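Local coordinates for type IV secretion system protein DotB (PDB 6GEF), which probably hydrolyses ATP as a member of the GSP E family of secretion ATPases, in a type IVb secretion system, at residues 330-335 / 389-394; 379-384 / 396-401. All blocks are in the same frame, centred on the assembly; numbering follows the deposited sequence.

Contact 1 of 2, residues 330-335 / 389-394; sequences RKTDGN and IIDGHV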
# COMPACT_ATOMS: atom_id res chain seq x y z
N ARG A 330 4.21 43.02 -27.52
CA ARG A 330 4.48 43.16 -28.94
C ARG A 330 4.89 44.59 -29.22
O ARG A 330 4.12 45.56 -28.96
CB ARG A 330 3.21 42.84 -29.75
CG ARG A 330 3.46 42.55 -31.21
CD ARG A 330 3.26 41.08 -31.53
NE ARG A 330 4.42 40.50 -32.22
CZ ARG A 330 4.77 39.22 -32.14
NH1 ARG A 330 4.04 38.33 -31.44
NH2 ARG A 330 5.86 38.80 -32.80
N LYS A 331 6.10 44.76 -29.74
CA LYS A 331 6.54 46.07 -30.22
C LYS A 331 5.78 46.44 -31.49
O LYS A 331 5.45 45.60 -32.31
CB LYS A 331 8.04 46.05 -30.50
CG LYS A 331 8.85 46.98 -29.63
CD LYS A 331 10.26 47.19 -30.20
CE LYS A 331 10.71 48.64 -29.99
NZ LYS A 331 11.79 49.13 -30.86
N THR A 332 5.53 47.73 -31.66
CA THR A 332 5.25 48.29 -32.98
C THR A 332 6.27 47.79 -34.00
O THR A 332 5.92 47.46 -35.13
CB THR A 332 5.30 49.83 -32.92
OG1 THR A 332 6.64 50.27 -32.65
CG2 THR A 332 4.38 50.34 -31.82
N ASP A 333 7.55 47.73 -33.60
CA ASP A 333 8.58 47.16 -34.45
C ASP A 333 8.25 45.74 -34.93
O ASP A 333 8.76 45.31 -35.94
CB ASP A 333 9.92 47.15 -33.69
CG ASP A 333 11.00 46.38 -34.40
OD1 ASP A 333 11.06 46.53 -35.65
OD2 ASP A 333 11.72 45.58 -33.74
N GLY A 334 7.37 45.05 -34.20
CA GLY A 334 6.95 43.71 -34.55
C GLY A 334 7.51 42.66 -33.60
O GLY A 334 6.89 41.61 -33.40
N ASN A 335 8.70 42.92 -33.04
CA ASN A 335 9.34 41.96 -32.16
C ASN A 335 8.69 41.94 -30.80
O ASN A 335 7.88 42.80 -30.46
CB ASN A 335 10.84 42.25 -32.05
CG ASN A 335 11.58 42.00 -33.36
OD1 ASN A 335 12.80 41.99 -33.38
ND2 ASN A 335 10.84 41.78 -34.45
N ILE A 389 7.37 52.48 -28.14
CA ILE A 389 7.76 51.10 -28.28
C ILE A 389 6.56 50.18 -28.43
O ILE A 389 6.64 49.16 -29.13
CB ILE A 389 8.67 50.68 -27.11
CG1 ILE A 389 10.02 51.41 -27.22
CG2 ILE A 389 8.88 49.16 -27.07
CD1 ILE A 389 11.16 50.74 -26.48
N ILE A 390 5.44 50.48 -27.79
CA ILE A 390 4.25 49.66 -27.82
C ILE A 390 3.05 50.51 -28.22
O ILE A 390 3.04 51.73 -27.99
CB ILE A 390 4.00 48.94 -26.47
CG1 ILE A 390 3.51 49.92 -25.41
CG2 ILE A 390 5.24 48.20 -26.01
CD1 ILE A 390 3.20 49.28 -24.07
N ASP A 391 2.04 49.88 -28.76
CA ASP A 391 0.80 50.54 -29.11
C ASP A 391 0.01 50.87 -27.85
O ASP A 391 0.24 50.31 -26.76
CB ASP A 391 -0.07 49.70 -30.03
CG ASP A 391 0.76 48.84 -30.99
OD1 ASP A 391 1.84 48.32 -30.54
OD2 ASP A 391 0.33 48.65 -32.15
N GLY A 392 -0.94 51.79 -27.97
CA GLY A 392 -1.80 52.14 -26.86
C GLY A 392 -2.64 50.99 -26.35
O GLY A 392 -2.89 50.89 -25.15
N HIS A 393 -3.06 50.10 -27.24
CA HIS A 393 -3.81 48.93 -26.83
C HIS A 393 -2.95 47.98 -26.01
O HIS A 393 -3.28 47.67 -24.85
CB HIS A 393 -4.40 48.21 -28.06
CG HIS A 393 -5.40 49.04 -28.81
ND1 HIS A 393 -6.75 48.79 -28.73
CD2 HIS A 393 -5.26 50.11 -29.63
CE1 HIS A 393 -7.40 49.67 -29.48
NE2 HIS A 393 -6.52 50.48 -30.02
N VAL A 394 -1.84 47.54 -26.56
CA VAL A 394 -0.93 46.68 -25.81
C VAL A 394 -0.47 47.33 -24.52
O VAL A 394 -0.26 46.67 -23.52
CB VAL A 394 0.29 46.26 -26.70
CG1 VAL A 394 -0.18 45.73 -28.03
CG2 VAL A 394 1.22 47.41 -26.90
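One hydrogen bond joins the two backbones, from Thr332 N to Ile389 O (3.1 Å). It is bent: the N-H...O angle is 148°, and the donor lies tilted from the carbonyl plane. The CA of Lys331 also points a C-H at Ile389 O, so one carbonyl oxygen meets two neighbouring residues of the turn. The aliphatic chain of Lys331 passes slantwise over the Ile389 side chain. Its CG and CE both touch the branch methyl of Ile389, with CG 3.4 Å from CG2. That methyl is anti to the backbone N of Ile389, which puts it on the lysine side. The other branch, CG1 with CD1, meets only CE of the lysine. Thr332 turns its methyl to the second segment: CG2 lies 3.5 Å from Asp391 OD1, and the two side chains run past each other in opposite directions. Thr332 OG1 makes a weak hydrogen bond to Gly388 O. Lys331 to Gly334 form a type I beta turn. Arg330 closes back on the carbonyl of Gly334, at the end of the turn. NE, 3.0 Å from Gly334 O, and NH2 both bond to that oxygen, which lies close to the guanidinium plane. NH2 also bonds to Lys69 O. The turn belongs to the hairpin between strands 320-330 and 336-344, at the edge of the mixed sheet. Residues 389-391 lead into helix 392-400, whose Val394 faces Arg330 O from its first turn.

Contact 2 of 2, residues 379-384 / 396-401; sequences LEAERL and KRLSMM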
# COMPACT_ATOMS: atom_id res chain seq x y z
N LEU A 379 3.14 51.66 -14.93
CA LEU A 379 4.25 52.54 -15.21
C LEU A 379 5.12 52.00 -16.33
O LEU A 379 5.67 52.77 -17.12
CB LEU A 379 5.10 52.77 -13.93
CG LEU A 379 6.21 53.81 -14.05
CD1 LEU A 379 5.69 55.18 -13.66
CD2 LEU A 379 7.38 53.41 -13.17
N GLU A 380 5.30 50.69 -16.41
CA GLU A 380 6.08 50.12 -17.50
C GLU A 380 5.38 50.30 -18.83
O GLU A 380 6.02 50.62 -19.85
CB GLU A 380 6.36 48.64 -17.23
CG GLU A 380 7.25 47.99 -18.27
CD GLU A 380 8.73 48.31 -18.05
OE1 GLU A 380 9.04 49.46 -17.67
OE2 GLU A 380 9.58 47.43 -18.26
N ALA A 381 4.05 50.08 -18.87
CA ALA A 381 3.30 50.30 -20.10
C ALA A 381 3.32 51.77 -20.50
O ALA A 381 3.42 52.09 -21.69
CB ALA A 381 1.87 49.80 -19.94
N GLU A 382 3.21 52.67 -19.55
CA GLU A 382 3.30 54.10 -19.84
C GLU A 382 4.67 54.47 -20.37
O GLU A 382 4.77 55.23 -21.35
CB GLU A 382 2.98 54.93 -18.58
CG GLU A 382 2.87 56.39 -18.86
CD GLU A 382 3.72 57.27 -17.97
OE1 GLU A 382 3.77 56.95 -16.77
OE2 GLU A 382 4.34 58.21 -18.52
N ARG A 383 5.73 53.93 -19.78
CA ARG A 383 7.08 54.24 -20.23
C ARG A 383 7.37 53.71 -21.64
O ARG A 383 7.82 54.46 -22.49
CB ARG A 383 8.11 53.67 -19.25
CG ARG A 383 9.05 54.70 -18.63
CD ARG A 383 9.66 55.60 -19.70
NE ARG A 383 10.88 55.01 -20.25
CZ ARG A 383 12.04 55.66 -20.36
NH1 ARG A 383 12.16 56.92 -19.95
NH2 ARG A 383 13.10 55.04 -20.88
N LEU A 384 6.99 52.45 -21.88
CA LEU A 384 7.15 51.89 -23.21
C LEU A 384 6.31 52.65 -24.24
O LEU A 384 6.78 52.90 -25.35
CB LEU A 384 6.78 50.40 -23.21
CG LEU A 384 7.85 49.42 -22.72
CD1 LEU A 384 8.63 49.99 -21.57
CD2 LEU A 384 7.23 48.08 -22.38
N LYS A 396 -2.37 49.43 -22.70
CA LYS A 396 -3.50 49.24 -21.80
C LYS A 396 -3.52 47.82 -21.21
O LYS A 396 -3.59 47.66 -20.00
CB LYS A 396 -4.81 49.54 -22.53
CG LYS A 396 -6.07 49.00 -21.85
CD LYS A 396 -7.27 49.11 -22.77
CE LYS A 396 -8.56 49.08 -21.95
NZ LYS A 396 -8.81 50.38 -21.26
N ARG A 397 -3.43 46.82 -22.07
CA ARG A 397 -3.41 45.44 -21.60
C ARG A 397 -2.26 45.21 -20.64
O ARG A 397 -2.39 44.43 -19.69
CB ARG A 397 -3.36 44.47 -22.78
CG ARG A 397 -4.64 44.50 -23.62
CD ARG A 397 -4.75 43.22 -24.45
NE ARG A 397 -3.66 43.08 -25.45
CZ ARG A 397 -3.56 43.81 -26.57
NH1 ARG A 397 -4.51 44.72 -26.85
NH2 ARG A 397 -2.54 43.62 -27.37
N LEU A 398 -1.11 45.82 -20.88
CA LEU A 398 0.03 45.67 -19.97
C LEU A 398 -0.26 46.30 -18.60
O LEU A 398 0.07 45.73 -17.57
CB LEU A 398 1.28 46.27 -20.60
CG LEU A 398 2.54 46.26 -19.73
CD1 LEU A 398 2.83 44.87 -19.20
CD2 LEU A 398 3.74 46.81 -20.44
N SER A 399 -0.88 47.47 -18.60
CA SER A 399 -1.32 48.07 -17.34
C SER A 399 -2.34 47.18 -16.61
O SER A 399 -2.34 47.13 -15.38
CB SER A 399 -1.90 49.46 -17.58
OG SER A 399 -3.16 49.38 -18.23
N MET A 400 -3.17 46.47 -17.37
CA MET A 400 -4.11 45.53 -16.75
C MET A 400 -3.41 44.39 -16.04
O MET A 400 -3.93 43.83 -15.11
CB MET A 400 -5.08 44.98 -17.81
CG MET A 400 -6.02 45.99 -18.42
SD MET A 400 -6.53 47.26 -17.22
CE MET A 400 -7.78 46.34 -16.30
N MET A 401 -2.19 44.06 -16.47
CA MET A 401 -1.53 42.83 -16.00
C MET A 401 -1.45 42.80 -14.48
O MET A 401 -1.50 41.72 -13.89
CB MET A 401 -0.16 42.69 -16.63
CG MET A 401 -0.19 42.36 -18.10
SD MET A 401 -0.34 40.57 -18.41
CE MET A 401 -2.15 40.47 -18.47
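Leu398 lays its CB, CG and CD2 over the methyl of Ala381. The three carbons are almost equally close to it, with CG 3.6 Å from Ala381 CB. The CD2 methyl goes on to the backbone of the opposite helix, 3.5 Å from Ala381 CA. With chi1 at 177°, CG of Leu398 extends anti to its backbone N, and the branch reaches across the gap. The small side chain of Ala381 is consistent with the close approach of the helices: their local axes are 8.1 Å apart at the nearest point and run nearly antiparallel, at 160°. Leu384, one turn after Ala381, meets the same leucine at about a right angle, and its CD2 lies 4.2 Å from Leu398 CD2. Glu380 adds the aliphatic CG at the side of that methyl. Its carboxylate serves another partner, since OE2 accepts a hydrogen bond from Arg340 N. On the other flank, Ala381 CB rests near the backbone N of Ser399. The hydroxyl of Ser399 bonds back to Lys396 O within its own helix. That oxygen also accepts from Met400 N. No hydrogen bond crosses between the segments. Glu380, Leu384 and Leu398 all touch Ala339 of strand 336-344, so the pair lies against the edge strand of the mixed sheet. The arrangement is an antiparallel helical hairpin, formed by helices 377-386 and 392-400 and joined through apolar side chains.

In the fold
Both contacts use helix 392-400, contact 1 at its start and contact 2 further along. Their centres are 11 Å apart, each about 21 Å from the centre of the chain. Along the sequence the segments alternate: 330-335, 379-384, 389-394, 396-401. Ile389 N probably bonds to Leu384 O, and Ile390 CD1 packs on Ala381 O and Leu384 CB, so the connection, part of contact 1, packs back on helix 377-386 of contact 2. Both lie beside the hairpin of strands 320-330 and 336-344. Contact 1 meets the turn joining them, and contact 2 packs on strand 336-344 at Ala339. Together they place helices 377-386 and 392-400 beside the edge of the sheet that also carries the probable P-loop.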